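Restriction endonuclease (Mycobacterium sp., PDB 4F0Q) cleaves DNA in response to cytosine methylation, working as a tetrameric, modification-dependent restriction endonuclease whose nuclease part binds magnesium. Local coordinates at residues Phe157-Val162 with Gly174-Cys179; Ala283-Thr288 with Thr413-Val418; Ile183-Glu188 with Gln251-Ile256; Asp334-Ile339 with Pro349-Gly354. One frame throughout, in Å; residues are numbered along the deposited sequence.

Contact 1: Phe157-Val162 with Gly174-Cys179; sequences FLFRAV and GHVEFC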
loop_
_atom_site.group_PDB
_atom_site.type_symbol
_atom_site.label_atom_id
_atom_site.label_comp_id
_atom_site.label_asym_id
_atom_site.label_seq_id
_atom_site.Cartn_x
_atom_site.Cartn_y
_atom_site.Cartn_z
ATOM N N PHE A 157 23.525 -21.136 -12.416
ATOM C CA PHE A 157 22.629 -22.125 -13.002
ATOM C C PHE A 157 22.023 -22.998 -11.913
ATOM O O PHE A 157 22.719 -23.789 -11.277
ATOM C CB PHE A 157 23.375 -22.989 -14.020
ATOM C CG PHE A 157 23.491 -22.360 -15.378
ATOM C CD1 PHE A 157 24.124 -21.139 -15.539
ATOM C CD2 PHE A 157 22.973 -22.993 -16.494
ATOM C CE1 PHE A 157 24.230 -20.558 -16.788
ATOM C CE2 PHE A 157 23.080 -22.419 -17.747
ATOM C CZ PHE A 157 23.709 -21.200 -17.894
ATOM N N LEU A 158 20.721 -22.846 -11.704
ATOM C CA LEU A 158 20.037 -23.555 -10.632
ATOM C C LEU A 158 19.544 -24.929 -11.071
ATOM O O LEU A 158 19.020 -25.093 -12.170
ATOM C CB LEU A 158 18.870 -22.720 -10.103
ATOM C CG LEU A 158 19.241 -21.316 -9.622
ATOM C CD1 LEU A 158 18.012 -20.558 -9.152
ATOM C CD2 LEU A 158 20.286 -21.387 -8.519
ATOM N N PHE A 159 19.729 -25.913 -10.199
ATOM C CA PHE A 159 19.211 -27.255 -10.422
ATOM C C PHE A 159 18.600 -27.782 -9.131
ATOM O O PHE A 159 19.035 -27.412 -8.041
ATOM C CB PHE A 159 20.323 -28.197 -10.890
ATOM C CG PHE A 159 20.917 -27.826 -12.217
ATOM C CD1 PHE A 159 20.355 -28.290 -13.396
ATOM C CD2 PHE A 159 22.041 -27.020 -12.289
ATOM C CE1 PHE A 159 20.900 -27.952 -14.619
ATOM C CE2 PHE A 159 22.590 -26.679 -13.509
ATOM C CZ PHE A 159 22.018 -27.145 -14.676
ATOM N N ARG A 160 17.591 -28.640 -9.246
ATOM C CA ARG A 160 17.031 -29.273 -8.052
ATOM C C ARG A 160 16.697 -30.749 -8.259
ATOM O O ARG A 160 16.068 -31.122 -9.245
ATOM C CB ARG A 160 15.811 -28.503 -7.530
ATOM C CG ARG A 160 14.665 -28.369 -8.517
ATOM C CD ARG A 160 13.528 -27.558 -7.919
ATOM N NE ARG A 160 12.495 -27.242 -8.902
ATOM C CZ ARG A 160 11.414 -26.515 -8.638
ATOM N NH1 ARG A 160 11.222 -26.030 -7.420
ATOM N NH2 ARG A 160 10.524 -26.273 -9.590
ATOM N N ALA A 161 17.130 -31.584 -7.319
ATOM C CA ALA A 161 16.865 -33.018 -7.384
ATOM C C ALA A 161 15.370 -33.302 -7.282
ATOM O O ALA A 161 14.763 -33.114 -6.228
ATOM C CB ALA A 161 17.620 -33.746 -6.283
ATOM N N VAL A 162 14.781 -33.754 -8.385
ATOM C CA VAL A 162 13.346 -34.006 -8.433
ATOM C C VAL A 162 13.033 -35.447 -8.819
ATOM O O VAL A 162 13.899 -36.176 -9.302
ATOM C CB VAL A 162 12.641 -33.066 -9.429
ATOM C CG1 VAL A 162 12.849 -31.613 -9.026
ATOM C CG2 VAL A 162 13.145 -33.314 -10.842
ATOM N N GLY A 174 18.412 -39.795 -9.060
ATOM C CA GLY A 174 19.181 -39.851 -10.290
ATOM C C GLY A 174 18.826 -38.803 -11.327
ATOM O O GLY A 174 19.302 -38.866 -12.459
ATOM N N HIS A 175 17.994 -37.836 -10.951
ATOM C CA HIS A 175 17.563 -36.810 -11.895
ATOM C C HIS A 175 17.534 -35.410 -11.286
ATOM O O HIS A 175 17.155 -35.232 -10.129
ATOM C CB HIS A 175 16.187 -37.150 -12.474
ATOM C CG HIS A 175 16.157 -38.426 -13.257
ATOM N ND1 HIS A 175 16.121 -39.667 -12.658
ATOM C CD2 HIS A 175 16.155 -38.653 -14.592
ATOM C CE1 HIS A 175 16.099 -40.604 -13.590
ATOM N NE2 HIS A 175 16.119 -40.015 -14.772
ATOM N N VAL A 176 17.933 -34.422 -12.079
ATOM C CA VAL A 176 17.886 -33.029 -11.655
ATOM C C VAL A 176 17.083 -32.176 -12.633
ATOM O O VAL A 176 17.093 -32.415 -13.839
ATOM C CB VAL A 176 19.299 -32.428 -11.487
ATOM C CG1 VAL A 176 19.979 -33.001 -10.252
ATOM C CG2 VAL A 176 20.138 -32.668 -12.736
ATOM N N GLU A 177 16.386 -31.181 -12.097
ATOM C CA GLU A 177 15.571 -30.282 -12.899
ATOM C C GLU A 177 16.256 -28.928 -13.038
ATOM O O GLU A 177 16.769 -28.381 -12.059
ATOM C CB GLU A 177 14.194 -30.104 -12.259
ATOM C CG GLU A 177 13.341 -29.029 -12.906
ATOM C CD GLU A 177 12.092 -28.712 -12.108
ATOM O OE1 GLU A 177 11.669 -29.564 -11.299
ATOM O OE2 GLU A 177 11.535 -27.609 -12.285
ATOM N N PHE A 178 16.261 -28.399 -14.259
ATOM C CA PHE A 178 16.847 -27.094 -14.540
ATOM C C PHE A 178 15.894 -25.974 -14.131
ATOM O O PHE A 178 14.713 -25.991 -14.475
ATOM C CB PHE A 178 17.205 -26.983 -16.023
ATOM C CG PHE A 178 17.835 -25.672 -16.403
ATOM C CD1 PHE A 178 19.084 -25.320 -15.919
ATOM C CD2 PHE A 178 17.184 -24.800 -17.260
ATOM C CE1 PHE A 178 19.666 -24.118 -16.271
ATOM C CE2 PHE A 178 17.763 -23.597 -17.618
ATOM C CZ PHE A 178 19.006 -23.257 -17.124
ATOM N N CYS A 179 16.418 -24.998 -13.395
ATOM C CA CYS A 179 15.597 -23.930 -12.835
ATOM C C CYS A 179 16.016 -22.546 -13.322
ATOM O O CYS A 179 15.568 -21.531 -12.788
ATOM C CB CYS A 179 15.634 -23.979 -11.305
ATOM S SG CYS A 179 14.965 -25.500 -10.591
HETATM O O HOH W 1 14.868 -38.629 -9.850
#

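Contact 2: Ala283-Thr288 with Thr413-Val418; sequences AATLQT and TLAATV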
loop_
_atom_site.group_PDB
_atom_site.type_symbol
_atom_site.label_atom_id
_atom_site.label_comp_id
_atom_site.label_asym_id
_atom_site.label_seq_id
_atom_site.Cartn_x
_atom_site.Cartn_y
_atom_site.Cartn_z
ATOM N N ALA A 283 2.371 -29.707 9.446
ATOM C CA ALA A 283 1.005 -30.182 9.636
ATOM C C ALA A 283 0.714 -30.387 11.118
ATOM O O ALA A 283 -0.310 -29.932 11.632
ATOM C CB ALA A 283 0.780 -31.472 8.869
ATOM N N ALA A 284 1.624 -31.079 11.797
ATOM C CA ALA A 284 1.512 -31.306 13.232
ATOM C C ALA A 284 1.542 -29.980 13.980
ATOM O O ALA A 284 0.798 -29.780 14.944
ATOM C CB ALA A 284 2.632 -32.212 13.712
ATOM N N THR A 285 2.407 -29.077 13.526
ATOM C CA THR A 285 2.498 -27.739 14.099
ATOM C C THR A 285 1.162 -27.016 13.989
ATOM O O THR A 285 0.683 -26.426 14.957
ATOM C CB THR A 285 3.584 -26.900 13.401
ATOM O OG1 THR A 285 4.867 -27.499 13.622
ATOM C CG2 THR A 285 3.596 -25.481 13.947
ATOM N N LEU A 286 0.559 -27.080 12.806
ATOM C CA LEU A 286 -0.729 -26.441 12.563
ATOM C C LEU A 286 -1.830 -27.050 13.423
ATOM O O LEU A 286 -2.698 -26.339 13.928
ATOM C CB LEU A 286 -1.106 -26.539 11.085
ATOM C CG LEU A 286 -2.415 -25.853 10.699
ATOM C CD1 LEU A 286 -2.351 -24.364 11.011
ATOM C CD2 LEU A 286 -2.720 -26.085 9.231
ATOM N N GLN A 287 -1.795 -28.369 13.582
ATOM C CA GLN A 287 -2.763 -29.054 14.433
ATOM C C GLN A 287 -2.631 -28.586 15.877
ATOM O O GLN A 287 -3.631 -28.333 16.554
ATOM C CB GLN A 287 -2.590 -30.571 14.341
ATOM C CG GLN A 287 -2.995 -31.148 12.997
ATOM C CD GLN A 287 -4.427 -30.811 12.631
ATOM O OE1 GLN A 287 -4.710 -30.375 11.515
ATOM N NE2 GLN A 287 -5.341 -31.012 13.572
ATOM N N THR A 288 -1.390 -28.463 16.338
ATOM C CA THR A 288 -1.119 -27.947 17.673
ATOM C C THR A 288 -1.668 -26.531 17.820
ATOM O O THR A 288 -2.302 -26.202 18.823
ATOM C CB THR A 288 0.391 -27.940 17.978
ATOM O OG1 THR A 288 0.921 -29.261 17.813
ATOM C CG2 THR A 288 0.645 -27.474 19.402
ATOM N N THR A 413 1.312 -21.402 5.477
ATOM C CA THR A 413 2.141 -20.224 5.701
ATOM C C THR A 413 2.272 -19.931 7.190
ATOM O O THR A 413 3.362 -19.626 7.678
ATOM C CB THR A 413 1.559 -18.988 4.988
ATOM O OG1 THR A 413 1.364 -19.283 3.600
ATOM C CG2 THR A 413 2.501 -17.801 5.123
ATOM N N LEU A 414 1.157 -20.033 7.908
ATOM C CA LEU A 414 1.145 -19.818 9.352
ATOM C C LEU A 414 2.042 -20.818 10.071
ATOM O O LEU A 414 2.826 -20.442 10.938
ATOM C CB LEU A 414 -0.280 -19.915 9.900
ATOM C CG LEU A 414 -0.416 -19.931 11.424
ATOM C CD1 LEU A 414 0.013 -18.600 12.023
ATOM C CD2 LEU A 414 -1.839 -20.275 11.836
ATOM N N ALA A 415 1.922 -22.090 9.705
ATOM C CA ALA A 415 2.711 -23.148 10.327
ATOM C C ALA A 415 4.202 -22.964 10.064
ATOM O O ALA A 415 5.018 -23.059 10.983
ATOM C CB ALA A 415 2.250 -24.510 9.836
ATOM N N ALA A 416 4.548 -22.700 8.808
ATOM C CA ALA A 416 5.941 -22.492 8.422
ATOM C C ALA A 416 6.545 -21.289 9.142
ATOM O O ALA A 416 7.653 -21.364 9.689
ATOM C CB ALA A 416 6.054 -22.322 6.913
ATOM N N THR A 417 5.805 -20.184 9.143
ATOM C CA THR A 417 6.254 -18.954 9.784
ATOM C C THR A 417 6.451 -19.155 11.280
ATOM O O THR A 417 7.475 -18.765 11.834
ATOM C CB THR A 417 5.255 -17.803 9.563
ATOM O OG1 THR A 417 5.004 -17.645 8.160
ATOM C CG2 THR A 417 5.805 -16.502 10.128
ATOM N N VAL A 418 5.465 -19.769 11.927
ATOM C CA VAL A 418 5.529 -20.039 13.360
ATOM C C VAL A 418 6.714 -20.940 13.703
ATOM O O VAL A 418 7.435 -20.688 14.669
ATOM C CB VAL A 418 4.212 -20.664 13.877
ATOM C CG1 VAL A 418 4.425 -21.357 15.210
ATOM C CG2 VAL A 418 3.131 -19.598 13.995
#

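Contact 3: Ile183-Glu188 with Gln251-Ile256; sequences IIERLE and QGRLAI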
loop_
_atom_site.group_PDB
_atom_site.type_symbol
_atom_site.label_atom_id
_atom_site.label_comp_id
_atom_site.label_asym_id
_atom_site.label_seq_id
_atom_site.Cartn_x
_atom_site.Cartn_y
_atom_site.Cartn_z
ATOM N N ILE A 183 20.785 -14.295 -10.950
ATOM C CA ILE A 183 21.668 -13.232 -10.491
ATOM C C ILE A 183 21.527 -13.107 -8.981
ATOM O O ILE A 183 20.417 -13.150 -8.454
ATOM C CB ILE A 183 21.290 -11.876 -11.120
ATOM C CG1 ILE A 183 21.204 -11.992 -12.641
ATOM C CG2 ILE A 183 22.284 -10.798 -10.717
ATOM C CD1 ILE A 183 20.837 -10.697 -13.325
ATOM N N ILE A 184 22.647 -12.960 -8.283
ATOM C CA ILE A 184 22.599 -12.711 -6.850
ATOM C C ILE A 184 22.056 -11.309 -6.600
ATOM O O ILE A 184 22.787 -10.321 -6.688
ATOM C CB ILE A 184 23.985 -12.860 -6.191
ATOM C CG1 ILE A 184 24.527 -14.272 -6.414
ATOM C CG2 ILE A 184 23.905 -12.556 -4.702
ATOM C CD1 ILE A 184 25.854 -14.528 -5.740
ATOM N N GLU A 185 20.764 -11.228 -6.303
ATOM C CA GLU A 185 20.123 -9.944 -6.055
ATOM C C GLU A 185 20.456 -9.435 -4.660
ATOM O O GLU A 185 20.664 -8.237 -4.459
ATOM C CB GLU A 185 18.608 -10.044 -6.232
ATOM C CG GLU A 185 17.887 -8.717 -6.065
ATOM C CD GLU A 185 16.385 -8.847 -6.209
ATOM O OE1 GLU A 185 15.863 -9.967 -6.030
ATOM O OE2 GLU A 185 15.728 -7.827 -6.507
ATOM N N ARG A 186 20.509 -10.346 -3.695
ATOM C CA ARG A 186 20.876 -9.960 -2.336
ATOM C C ARG A 186 21.635 -11.074 -1.618
ATOM O O ARG A 186 21.409 -12.253 -1.873
ATOM C CB ARG A 186 19.635 -9.545 -1.540
ATOM C CG ARG A 186 19.942 -8.809 -0.244
ATOM C CD ARG A 186 18.702 -8.150 0.341
ATOM N NE ARG A 186 17.688 -9.125 0.730
ATOM C CZ ARG A 186 16.573 -8.819 1.386
ATOM N NH1 ARG A 186 16.329 -7.563 1.733
ATOM N NH2 ARG A 186 15.703 -9.771 1.700
ATOM N N LEU A 187 22.550 -10.689 -0.736
ATOM C CA LEU A 187 23.288 -11.647 0.079
ATOM C C LEU A 187 23.408 -11.102 1.495
ATOM O O LEU A 187 24.048 -10.076 1.718
ATOM C CB LEU A 187 24.674 -11.915 -0.516
ATOM C CG LEU A 187 25.479 -13.096 0.041
ATOM C CD1 LEU A 187 26.382 -13.676 -1.035
ATOM C CD2 LEU A 187 26.307 -12.696 1.257
ATOM N N GLU A 188 22.795 -11.792 2.451
ATOM C CA GLU A 188 22.762 -11.306 3.825
ATOM C C GLU A 188 23.150 -12.358 4.859
ATOM O O GLU A 188 23.171 -13.555 4.574
ATOM C CB GLU A 188 21.383 -10.724 4.150
ATOM C CG GLU A 188 20.223 -11.626 3.773
ATOM C CD GLU A 188 18.886 -10.915 3.847
ATOM O OE1 GLU A 188 17.889 -11.466 3.336
ATOM O OE2 GLU A 188 18.833 -9.803 4.415
ATOM N N GLN A 251 23.518 -2.550 -17.750
ATOM C CA GLN A 251 22.921 -1.607 -16.805
ATOM C C GLN A 251 23.290 -1.856 -15.342
ATOM O O GLN A 251 23.556 -0.914 -14.596
ATOM C CB GLN A 251 21.399 -1.597 -16.961
ATOM C CG GLN A 251 20.924 -1.203 -18.348
ATOM C CD GLN A 251 19.414 -1.215 -18.475
ATOM O OE1 GLN A 251 18.865 -0.896 -19.529
ATOM N NE2 GLN A 251 18.732 -1.586 -17.397
ATOM N N GLY A 252 23.292 -3.119 -14.929
ATOM C CA GLY A 252 23.600 -3.460 -13.552
ATOM C C GLY A 252 22.356 -3.718 -12.727
ATOM O O GLY A 252 21.442 -4.411 -13.172
ATOM N N ARG A 253 22.317 -3.154 -11.523
ATOM C CA ARG A 253 21.189 -3.353 -10.616
ATOM C C ARG A 253 19.902 -2.723 -11.140
ATOM O O ARG A 253 18.807 -3.079 -10.707
ATOM C CB ARG A 253 21.506 -2.798 -9.225
ATOM C CG ARG A 253 22.732 -3.409 -8.576
ATOM C CD ARG A 253 22.611 -3.387 -7.063
ATOM N NE ARG A 253 21.455 -4.157 -6.609
ATOM C CZ ARG A 253 21.471 -5.469 -6.394
ATOM N NH1 ARG A 253 22.585 -6.162 -6.593
ATOM N NH2 ARG A 253 20.374 -6.089 -5.983
ATOM N N LEU A 254 20.040 -1.786 -12.070
ATOM C CA LEU A 254 18.891 -1.100 -12.649
ATOM C C LEU A 254 18.063 -2.035 -13.527
ATOM O O LEU A 254 16.861 -1.833 -13.705
ATOM C CB LEU A 254 19.344 0.117 -13.462
ATOM C CG LEU A 254 19.625 1.427 -12.716
ATOM C CD1 LEU A 254 20.784 1.297 -11.735
ATOM C CD2 LEU A 254 19.894 2.546 -13.710
ATOM N N ALA A 255 18.713 -3.059 -14.070
ATOM C CA ALA A 255 18.051 -3.998 -14.969
ATOM C C ALA A 255 17.287 -5.079 -14.211
ATOM O O ALA A 255 16.284 -5.596 -14.700
ATOM C CB ALA A 255 19.068 -4.633 -15.906
ATOM N N ILE A 256 17.767 -5.407 -13.015
ATOM C CA ILE A 256 17.193 -6.481 -12.201
ATOM C C ILE A 256 15.668 -6.425 -11.965
ATOM O O ILE A 256 14.997 -7.452 -12.073
ATOM C CB ILE A 256 17.945 -6.640 -10.854
ATOM C CG1 ILE A 256 19.445 -6.812 -11.104
ATOM C CG2 ILE A 256 17.399 -7.819 -10.066
ATOM C CD1 ILE A 256 20.253 -7.037 -9.847
#

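Contact 4: Asp334-Ile339 with Pro349-Gly354; sequences DFIGRI and PVVVLG. With MG (magnesium ion), chain E.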
loop_
_atom_site.group_PDB
_atom_site.type_symbol
_atom_site.label_atom_id
_atom_site.label_comp_id
_atom_site.label_asym_id
_atom_site.label_seq_id
_atom_site.Cartn_x
_atom_site.Cartn_y
_atom_site.Cartn_z
ATOM N N ASP A 334 -8.762 -7.171 13.986
ATOM C CA ASP A 334 -8.231 -7.787 15.198
ATOM C C ASP A 334 -6.934 -7.139 15.681
ATOM O O ASP A 334 -6.646 -7.140 16.877
ATOM C CB ASP A 334 -8.032 -9.290 14.992
ATOM C CG ASP A 334 -9.345 -10.038 14.864
ATOM O OD1 ASP A 334 -10.362 -9.400 14.524
ATOM O OD2 ASP A 334 -9.362 -11.263 15.105
ATOM N N PHE A 335 -6.152 -6.593 14.755
ATOM C CA PHE A 335 -4.928 -5.887 15.130
ATOM C C PHE A 335 -4.488 -4.848 14.100
ATOM O O PHE A 335 -4.889 -4.894 12.939
ATOM C CB PHE A 335 -3.789 -6.867 15.441
ATOM C CG PHE A 335 -3.413 -7.762 14.291
ATOM C CD1 PHE A 335 -4.021 -8.997 14.132
ATOM C CD2 PHE A 335 -2.437 -7.380 13.386
ATOM C CE1 PHE A 335 -3.672 -9.827 13.082
ATOM C CE2 PHE A 335 -2.085 -8.205 12.334
ATOM C CZ PHE A 335 -2.703 -9.431 12.183
ATOM N N ILE A 336 -3.664 -3.907 14.550
ATOM C CA ILE A 336 -3.182 -2.820 13.708
ATOM C C ILE A 336 -1.657 -2.787 13.701
ATOM O O ILE A 336 -1.020 -2.969 14.740
ATOM C CB ILE A 336 -3.721 -1.456 14.200
ATOM C CG1 ILE A 336 -5.249 -1.434 14.146
ATOM C CG2 ILE A 336 -3.160 -0.314 13.366
ATOM C CD1 ILE A 336 -5.808 -1.523 12.746
ATOM N N GLY A 337 -1.085 -2.573 12.519
ATOM C CA GLY A 337 0.348 -2.400 12.360
ATOM C C GLY A 337 0.639 -1.315 11.339
ATOM O O GLY A 337 -0.271 -0.608 10.906
ATOM N N ARG A 338 1.900 -1.180 10.946
ATOM C CA ARG A 338 2.281 -0.148 9.986
ATOM C C ARG A 338 3.534 -0.521 9.203
ATOM O O ARG A 338 4.490 -1.058 9.762
ATOM C CB ARG A 338 2.500 1.189 10.699
ATOM C CG ARG A 338 2.715 2.364 9.758
ATOM C CD ARG A 338 3.145 3.612 10.511
ATOM N NE ARG A 338 4.494 3.482 11.055
ATOM C CZ ARG A 338 5.137 4.453 11.696
ATOM N NH1 ARG A 338 4.556 5.631 11.876
ATOM N NH2 ARG A 338 6.363 4.247 12.157
ATOM N N ILE A 339 3.524 -0.232 7.906
ATOM C CA ILE A 339 4.698 -0.455 7.071
ATOM C C ILE A 339 5.202 0.866 6.505
ATOM O O ILE A 339 4.421 1.667 5.998
ATOM C CB ILE A 339 4.393 -1.418 5.905
ATOM C CG1 ILE A 339 3.899 -2.764 6.434
ATOM C CG2 ILE A 339 5.624 -1.614 5.030
ATOM C CD1 ILE A 339 3.560 -3.748 5.346
ATOM N N PRO A 349 3.979 6.151 5.372
ATOM C CA PRO A 349 3.402 5.127 6.247
ATOM C C PRO A 349 2.094 4.555 5.705
ATOM O O PRO A 349 1.157 5.302 5.420
ATOM C CB PRO A 349 3.148 5.891 7.549
ATOM C CG PRO A 349 2.912 7.294 7.112
ATOM C CD PRO A 349 3.772 7.513 5.898
ATOM N N VAL A 350 2.043 3.236 5.556
ATOM C CA VAL A 350 0.808 2.557 5.186
ATOM C C VAL A 350 0.283 1.730 6.358
ATOM O O VAL A 350 1.015 0.932 6.955
ATOM C CB VAL A 350 0.968 1.686 3.914
ATOM C CG1 VAL A 350 1.156 2.567 2.689
ATOM C CG2 VAL A 350 2.126 0.719 4.056
ATOM N N VAL A 351 -0.985 1.944 6.694
ATOM C CA VAL A 351 -1.601 1.295 7.843
ATOM C C VAL A 351 -2.022 -0.134 7.517
ATOM O O VAL A 351 -2.650 -0.393 6.487
ATOM C CB VAL A 351 -2.819 2.093 8.348
ATOM C CG1 VAL A 351 -3.398 1.455 9.601
ATOM C CG2 VAL A 351 -2.425 3.535 8.618
ATOM N N VAL A 352 -1.662 -1.059 8.400
ATOM C CA VAL A 352 -1.988 -2.465 8.213
ATOM C C VAL A 352 -3.121 -2.894 9.138
ATOM O O VAL A 352 -3.003 -2.823 10.359
ATOM C CB VAL A 352 -0.764 -3.364 8.469
ATOM C CG1 VAL A 352 -1.129 -4.826 8.268
ATOM C CG2 VAL A 352 0.386 -2.965 7.560
ATOM N N LEU A 353 -4.223 -3.335 8.543
ATOM C CA LEU A 353 -5.350 -3.852 9.305
ATOM C C LEU A 353 -5.297 -5.373 9.330
ATOM O O LEU A 353 -5.284 -6.023 8.285
ATOM C CB LEU A 353 -6.677 -3.370 8.710
ATOM C CG LEU A 353 -7.233 -2.033 9.210
ATOM C CD1 LEU A 353 -6.262 -0.889 8.960
ATOM C CD2 LEU A 353 -8.578 -1.741 8.563
ATOM N N GLY A 354 -5.258 -5.937 10.530
ATOM C CA GLY A 354 -5.142 -7.373 10.684
ATOM C C GLY A 354 -6.423 -8.044 11.132
ATOM O O GLY A 354 -7.221 -7.464 11.867
HETATM MG MG MG E . -10.781 -12.532 14.308
HETATM O O HOH W 2 -10.130 -13.103 16.202
HETATM O O HOH W 3 -12.088 -14.155 14.362
HETATM O O HOH W 4 -12.076 -10.916 14.718
#

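Contact 1: Phe157-Val162 with Gly174-Cys179
Strands 157-161 and 175-179 pair antiparallel inside the mixed sheet of the N-terminal part of the chain, which belongs to the AspBHI N-terminal family of the PUA clan. The two axes approach to 4.3 Å at 145°, and the bridges Phe159-Phe178, Arg160-Glu177 and Ala161-Val176 set the register. Arg160 and Glu177 form the hydrogen-bonded pair: each backbone N donates to the other residue's carbonyl O, both bonds 2.9 Å long.

The same two residues meet again through their side chains, which run alongside one another on one face of the sheet. Arg160 NH2 forms a salt bridge with Glu177 OE2 at 3.2 Å. The oxygen lies in the guanidinium plane, but it is approached from above the carboxylate, and the two planes stand 64° apart. Glu177 points CG away from its backbone N (chi1 171°) and stays extended, which carries the carboxylate out beside the arginine. Val162 flanks it, CG1 lying 3.3 Å from Glu177 OE1, while Cys179 SG approaches Arg160 NE to 3.5 Å.

On the other face three phenylalanines cluster. The Phe178 ring presents its edge to both partners, with CE1 3.5 Å from Phe157 CD2 and CD1 equally close to Phe159 CE1; both ring pairs are oblique.

Strand 85-89 pairs with 157-161 through backbone bonds to Phe157, Phe159 and Ala161. Phe105 of strand 104-106 covers Arg160 and Cys179, whereas Val219 of strand 218-220 packs on Phe157 and Phe178.

Contact 2: Ala283-Thr288 with Thr413-Val418
The short segments of helices 281-292 and 411-425 cross almost perpendicularly, at 97°, with their axes 8.7 Å apart at closest approach. This is a small, buried helix-helix packing: 182 Å² is covered in all, and no hydrogen bond spans it. Helix 411-425 follows the last strand of the five-stranded nuclease sheet, so the crossing packs helix 281-292 against the helix that comes after this sheet's final strand.

Ala415 lies at the centre. The distance from Ala415 CA to Leu286 CA is 5.3 Å, an approach permitted by the one-carbon side chain of the alanine. Ala415 CB meets Leu286 CB at 4.1 Å. Leu286 holds CG away from its backbone N (chi1 -178°), which turns the branched end toward the neighbouring helix, where CD1 lies 4.2 Å from Leu414 CD2. Leu289, one turn further along helix 281-292, extends the apolar surface against Leu414 and Val418. Val307 of helix 297-314 packs on the same two residues.

The residue preceding Leu286, Thr285, contributes its methyl rather than its hydroxyl. The hydroxyl is engaged within its own helix, where Thr285 OG1 bonds to Ala281 O. The methyl is turned to the other helix: Thr285 CG2 stands 4.1 Å from Ala415 O and 4.4 Å from Val418 CG1.

Contact 3: Ile183-Glu188 with Gln251-Ile256
A classic beta bulge, in which Glu185 and Arg186 both face Asp207 of strand 200-210, presents the carbonyl of Glu185 to the loop that follows helix 243-251. Arg253 NH2 donates to Glu185 O at 2.6 Å. The nitrogen lies in the carbonyl plane on a lone pair, yet the bond is bent, 139° at the hydrogen, and the oxygen sits 27° out of the guanidinium plane. A bend at chi3 (61°) in the Arg253 side chain swings the guanidinium toward the strand.

Ile256 adds the apolar part. Its CD1 rests over one face of the Arg253 guanidinium, 3.9 Å above the plane and toward the rim, and lies 4.4 Å from Ile183 CG2. The other branch, CG2, lies 3.9 Å from Glu185 OE2, at the end of an extended glutamate chain.

Glu185 and Arg253 do not form a salt bridge: Glu185 OE2 remains 5.0 Å from Arg253 NH2. The carboxylate is instead paired with Arg260 of the same chain and Arg313 of the second subunit, which also bonds to Arg253 O. The strand-to-loop bond thus rests on a neutral carbonyl, while the glutamate's charge probably helps tie the strand to Arg260 and, across the subunit interface, to Arg313 of the second subunit.

Contact 4: Asp334-Ile339 with Pro349-Gly354
Gly354 O is gripped by two successive backbone N-H groups, those of Asp334 at 2.6 Å and Phe335 at 3.2 Å. Asp334 N is tilted slightly from the carbonyl plane and Phe335 N stands 51° out of it; two residues facing one in this way make a classic beta bulge at the start of strand 335-342. Beyond it the antiparallel pairing is regular, with Gly337-Val352 and Ile339-Val350 as hydrogen-bonded pairs.

The Phe335 ring lies flat over Gly354, whose CA sits 3.5 Å from the ring centroid and only 12° off its normal, a CH-pi contact. Placing CG between the backbone N and the carbonyl carbon (chi1 60°) folds the ring across the glycine. On that face Ile339 CG1 also meets Val352 CG2 at 3.7 Å; on the other, Ile336 CD1 touches Leu353 CG at 3.8 Å.

Asp334 OD2 binds magnesium at 2.1 Å, alongside three waters, while OD1 pairs with Arg326. Gln355 OE1 and Ala356 O complete the six ligands. An aspartate leading into a hairpin whose second strand supplies further metal ligands is the arrangement of the PDDEXK nuclease fold, and this is consistent with its catalytic metal site.

How the contacts relate
From the N terminus, contact 1 closes first, a short loop between neighbouring strands of the N-terminal sheet. Strand 175-193 then runs on into contact 3, whose centre is 23 Å from that of contact 1; it closes a longer loop by bringing the segment after helix 243-251 back to the same strand. Contact 2 opens later and spans most of the nuclease part, joining helix 281-292 to helix 411-425. Contact 4, the metal-bearing hairpin, opens and closes within that span, with nearest atoms about 10 Å away. No two contacts cross in sequence. Contacts 1 and 4 lie on opposite sides of the chain's centre, about 40 Å apart between centres.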